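Local coordinates for protein Asp/Glu-specific dipeptidyl-peptidase (Flavobacterium psychrophilum, PDB 5JXF) that removes dipeptides from the N-terminus of oligopeptides as a serine peptidase of family S46, with strict specificity for aspartate or glutamate at the P1 position, at residues Asp406-Asn409 with Glu410-Lys414; Glu304-Pro307 with Ala308-Glu311. All coordinates share one frame; numbering follows the deposited sequence.

Contact 1 of 2, residues Asp406-Asn409 with Glu410-Lys414; sequences DYFN and EVVVK
F408 and V412, one turn apart on helix 386-415, meet ring face to branched carbon. The V412 CB atom sits 4.2 Å from the centroid of the F408 ring and 20° off its normal, a CH-pi contact displaced toward the rim. CG2 of V412 adds an apolar touch, 3.9 Å from F408 CE1. What brings the ring here is its first torsion: CG lies anti to the backbone N (chi1 179°), which sets the ring alongside V412. V413 approaches differently, its side chain at about a right angle to that of F408, with its CG2 4.0 Å from F408 CE2; alongside N409 it points the same way. Y542 stacks on the F408 ring and Y423 meets it edge-to-face. With an alanine at F408, the V412 CB and V413 CG2 atoms would probably lose their aromatic partner and a gap would open against Y542 and Y423.

Below these side chains the backbone widens into a pi-type turn at 410-414. V412 N donates to F408 O at 2.9 Å, an ordinary alpha-helical bond, whereas N409 O receives two weak bonds, from V413 N and, at 3.0 Å, from K414 N. E410 directs OE1 to R313 in a salt bridge. The chemistry therefore divides: aromatic and aliphatic packing within 406-414 and onto neighbouring helices, and, outside these segments, the charge of E410 answered by R313 of helix 295-325.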
loop_
_atom_site.group_PDB
_atom_site.type_symbol
_atom_site.label_atom_id
_atom_site.label_comp_id
_atom_site.label_asym_id
_atom_site.label_seq_id
_atom_site.Cartn_x
_atom_site.Cartn_y
_atom_site.Cartn_z
ATOM N N ASP A 406 -29.419 13.907 -2.782
ATOM C CA ASP A 406 -28.020 13.690 -3.146
ATOM C C ASP A 406 -27.900 13.229 -4.586
ATOM O O ASP A 406 -27.053 13.711 -5.337
ATOM C CB ASP A 406 -27.371 12.671 -2.215
ATOM C CG ASP A 406 -26.997 13.264 -0.874
ATOM O OD1 ASP A 406 -26.876 14.507 -0.777
ATOM O OD2 ASP A 406 -26.814 12.479 0.081
ATOM N N TYR A 407 -28.770 12.300 -4.962
ATOM C CA TYR A 407 -28.811 11.818 -6.332
ATOM C C TYR A 407 -29.156 12.952 -7.299
ATOM O O TYR A 407 -28.606 13.013 -8.393
ATOM C CB TYR A 407 -29.810 10.656 -6.474
ATOM C CG TYR A 407 -29.254 9.306 -6.063
ATOM C CD1 TYR A 407 -28.417 8.591 -6.918
ATOM C CD2 TYR A 407 -29.565 8.741 -4.832
ATOM C CE1 TYR A 407 -27.887 7.370 -6.556
ATOM C CE2 TYR A 407 -29.041 7.502 -4.463
ATOM C CZ TYR A 407 -28.204 6.827 -5.335
ATOM O OH TYR A 407 -27.674 5.609 -4.985
ATOM N N PHE A 408 -30.042 13.863 -6.903
ATOM C CA PHE A 408 -30.383 14.973 -7.798
ATOM C C PHE A 408 -29.237 15.984 -7.952
ATOM O O PHE A 408 -28.846 16.315 -9.073
ATOM C CB PHE A 408 -31.644 15.700 -7.329
ATOM C CG PHE A 408 -32.014 16.862 -8.201
ATOM C CD1 PHE A 408 -32.724 16.663 -9.372
ATOM C CD2 PHE A 408 -31.630 18.157 -7.861
ATOM C CE1 PHE A 408 -33.061 17.736 -10.187
ATOM C CE2 PHE A 408 -31.957 19.228 -8.671
ATOM C CZ PHE A 408 -32.672 19.015 -9.837
ATOM N N ASN A 409 -28.712 16.492 -6.839
ATOM C CA ASN A 409 -27.548 17.377 -6.891
ATOM C C ASN A 409 -26.343 16.775 -7.632
ATOM O O ASN A 409 -25.664 17.474 -8.391
ATOM C CB ASN A 409 -27.084 17.762 -5.483
ATOM C CG ASN A 409 -28.124 18.511 -4.707
ATOM O OD1 ASN A 409 -28.949 19.229 -5.273
ATOM N ND2 ASN A 409 -28.084 18.363 -3.389
ATOM N N GLU A 410 -26.062 15.493 -7.396
ATOM C CA GLU A 410 -24.838 14.909 -7.944
ATOM C C GLU A 410 -24.986 14.651 -9.433
ATOM O O GLU A 410 -24.031 14.801 -10.190
ATOM C CB GLU A 410 -24.458 13.615 -7.212
ATOM C CG GLU A 410 -23.790 13.844 -5.855
ATOM C CD GLU A 410 -22.359 14.383 -5.956
ATOM O OE1 GLU A 410 -21.604 13.964 -6.863
ATOM O OE2 GLU A 410 -21.982 15.233 -5.120
ATOM N N VAL A 411 -26.190 14.299 -9.857
ATOM C CA VAL A 411 -26.375 13.840 -11.225
ATOM C C VAL A 411 -26.794 14.970 -12.155
ATOM O O VAL A 411 -26.305 15.073 -13.281
ATOM C CB VAL A 411 -27.402 12.696 -11.287
ATOM C CG1 VAL A 411 -27.813 12.416 -12.722
ATOM C CG2 VAL A 411 -26.822 11.440 -10.631
ATOM N N VAL A 412 -27.678 15.835 -11.679
ATOM C CA VAL A 412 -28.186 16.914 -12.515
ATOM C C VAL A 412 -27.385 18.211 -12.344
ATOM O O VAL A 412 -27.064 18.881 -13.328
ATOM C CB VAL A 412 -29.672 17.174 -12.216
ATOM C CG1 VAL A 412 -30.187 18.349 -13.029
ATOM C CG2 VAL A 412 -30.480 15.921 -12.501
ATOM N N VAL A 413 -27.038 18.547 -11.105
ATOM C CA VAL A 413 -26.378 19.818 -10.811
ATOM C C VAL A 413 -24.853 19.820 -11.027
ATOM O O VAL A 413 -24.289 20.802 -11.526
ATOM C CB VAL A 413 -26.663 20.246 -9.355
ATOM C CG1 VAL A 413 -25.971 21.564 -9.029
ATOM C CG2 VAL A 413 -28.161 20.348 -9.120
ATOM N N LYS A 414 -24.182 18.732 -10.663
ATOM C CA LYS A 414 -22.724 18.760 -10.588
ATOM C C LYS A 414 -21.977 17.924 -11.645
ATOM O O LYS A 414 -21.060 18.438 -12.280
ATOM C CB LYS A 414 -22.291 18.346 -9.176
ATOM C CG LYS A 414 -23.060 19.115 -8.099
ATOM C CD LYS A 414 -22.327 19.250 -6.763
ATOM C CE LYS A 414 -23.091 20.237 -5.857
ATOM N NZ LYS A 414 -22.851 20.070 -4.395
#

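Contact 2 of 2, residues Glu304-Pro307 with Ala308-Glu311; sequences ETNP and AKIE
The backbone of E304-P307 runs into that of A308-E311 as successive turns of helix 295-325, kinked at P307, whose ring nitrogen has no hydrogen to give to the turn before. This is a proline kink inside a long alpha-helix of the S46 peptidase, and the i to i+4 bonds around it show where the helix is looser. A308 N reaches E304 O only weakly, at 3.5 Å, but the following three bonds are sound: K309 N to T305 O is 3.2 Å and almost straight (178° at the hydrogen), and I310 N to N306 O is shorter, 2.8 Å. E311 N then bonds to P307 O at 3.0 Å, its donor tilted 26° from the carbonyl plane.

Side chains pack mainly against these carbonyls. The A308 methyl lies 3.5 Å from E304 O, with T305 O nearly as close. K309 CG, set anti to its own carbonyl carbon (chi1 -69°), runs back past T305 O, and a bend at chi3 redirects the rest of the chain; its ammonium end makes a cation-pi contact with W348. The N306 amide reaches helix 328-357, where ND2 bonds to S352 OG and E351 OE1. This buried side chain thus has its NH2 group gripped by two acceptors, which should limit turning of the amide. T305 OG1 is tied back to Q300 O, a carbonyl of the preceding turn. I310 faces helix 328-357 as well, touching W345, W348 and I349. Its CG1 branch lies against the N306 carbonyl, placing I310 CD1 4.2 Å from N306 CB and I310 CG1 3.0 Å from N306 O.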
loop_
_atom_site.group_PDB
_atom_site.type_symbol
_atom_site.label_atom_id
_atom_site.label_comp_id
_atom_site.label_asym_id
_atom_site.label_seq_id
_atom_site.Cartn_x
_atom_site.Cartn_y
_atom_site.Cartn_z
ATOM N N GLU A 304 -25.757 6.066 4.318
ATOM C CA GLU A 304 -26.518 6.341 3.101
ATOM C C GLU A 304 -26.117 7.537 2.243
ATOM O O GLU A 304 -26.138 7.419 1.018
ATOM C CB GLU A 304 -28.000 6.449 3.457
ATOM C CG GLU A 304 -28.276 6.982 4.846
ATOM C CD GLU A 304 -29.502 6.343 5.462
ATOM O OE1 GLU A 304 -29.995 5.340 4.888
ATOM O OE2 GLU A 304 -29.969 6.841 6.511
ATOM N N THR A 305 -25.743 8.672 2.829
ATOM C CA THR A 305 -25.356 9.801 1.985
ATOM C C THR A 305 -24.014 9.544 1.279
ATOM O O THR A 305 -23.922 9.665 0.058
ATOM C CB THR A 305 -25.275 11.127 2.778
ATOM O OG1 THR A 305 -24.361 10.985 3.868
ATOM C CG2 THR A 305 -26.650 11.515 3.321
ATOM N N ASN A 306 -22.982 9.188 2.037
ATOM C CA ASN A 306 -21.673 8.933 1.441
ATOM C C ASN A 306 -21.655 7.816 0.384
ATOM O O ASN A 306 -21.095 8.014 -0.699
ATOM C CB ASN A 306 -20.637 8.620 2.528
ATOM C CG ASN A 306 -19.948 9.866 3.050
ATOM O OD1 ASN A 306 -20.406 10.985 2.810
ATOM N ND2 ASN A 306 -18.836 9.682 3.756
ATOM N N PRO A 307 -22.253 6.646 0.685
ATOM C CA PRO A 307 -22.192 5.588 -0.334
ATOM C C PRO A 307 -22.837 6.005 -1.659
ATOM O O PRO A 307 -22.295 5.707 -2.725
ATOM C CB PRO A 307 -22.984 4.434 0.301
ATOM C CG PRO A 307 -22.972 4.703 1.756
ATOM C CD PRO A 307 -22.943 6.192 1.907
ATOM N N ALA A 308 -23.980 6.684 -1.580
ATOM C CA ALA A 308 -24.647 7.196 -2.773
ATOM C C ALA A 308 -23.715 8.085 -3.609
ATOM O O ALA A 308 -23.437 7.783 -4.774
ATOM C CB ALA A 308 -25.915 7.967 -2.386
ATOM N N LYS A 309 -23.228 9.165 -2.997
ATOM C CA LYS A 309 -22.359 10.136 -3.665
ATOM C C LYS A 309 -21.043 9.522 -4.152
ATOM O O LYS A 309 -20.525 9.896 -5.205
ATOM C CB LYS A 309 -22.067 11.307 -2.724
ATOM C CG LYS A 309 -23.277 12.185 -2.443
ATOM C CD LYS A 309 -22.869 13.483 -1.773
ATOM C CE LYS A 309 -22.358 13.234 -0.364
ATOM N NZ LYS A 309 -22.062 14.516 0.352
ATOM N N ILE A 310 -20.501 8.587 -3.383
ATOM C CA ILE A 310 -19.312 7.862 -3.802
ATOM C C ILE A 310 -19.551 7.086 -5.109
ATOM O O ILE A 310 -18.801 7.237 -6.085
ATOM C CB ILE A 310 -18.847 6.899 -2.695
ATOM C CG1 ILE A 310 -18.200 7.706 -1.564
ATOM C CG2 ILE A 310 -17.870 5.872 -3.252
ATOM C CD1 ILE A 310 -18.065 6.940 -0.265
ATOM N N GLU A 311 -20.607 6.285 -5.135
ATOM C CA GLU A 311 -20.937 5.499 -6.327
ATOM C C GLU A 311 -21.178 6.389 -7.544
ATOM O O GLU A 311 -20.741 6.073 -8.651
ATOM C CB GLU A 311 -22.168 4.620 -6.073
ATOM C CG GLU A 311 -21.883 3.135 -6.157
ATOM C CD GLU A 311 -23.148 2.285 -6.087
ATOM O OE1 GLU A 311 -23.846 2.161 -7.118
ATOM O OE2 GLU A 311 -23.445 1.734 -5.005
#

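Contacts 1 and 2 belong to neighbouring helices, 386-415 and 295-325, with centres about 12 Å apart, and they touch directly. D406 OD2 lies 3.4 Å from T305 CG2, the Y407 ring places CE2 3.8 Å from A308 CB, and the CG atoms of E410 and K309 pack at 3.8 Å. In contact 2 the N306 side chain is about 11 Å from that of R680, which by similarity is essential for recognising the acidic P1 residue, and about 13 Å from the bound aspartic acid. The E410 side chain of contact 1 is about 14 Å from the bound arginine. Neither therefore lines the pocket; both are helix-packing elements more than 10 Å from the bound ligands.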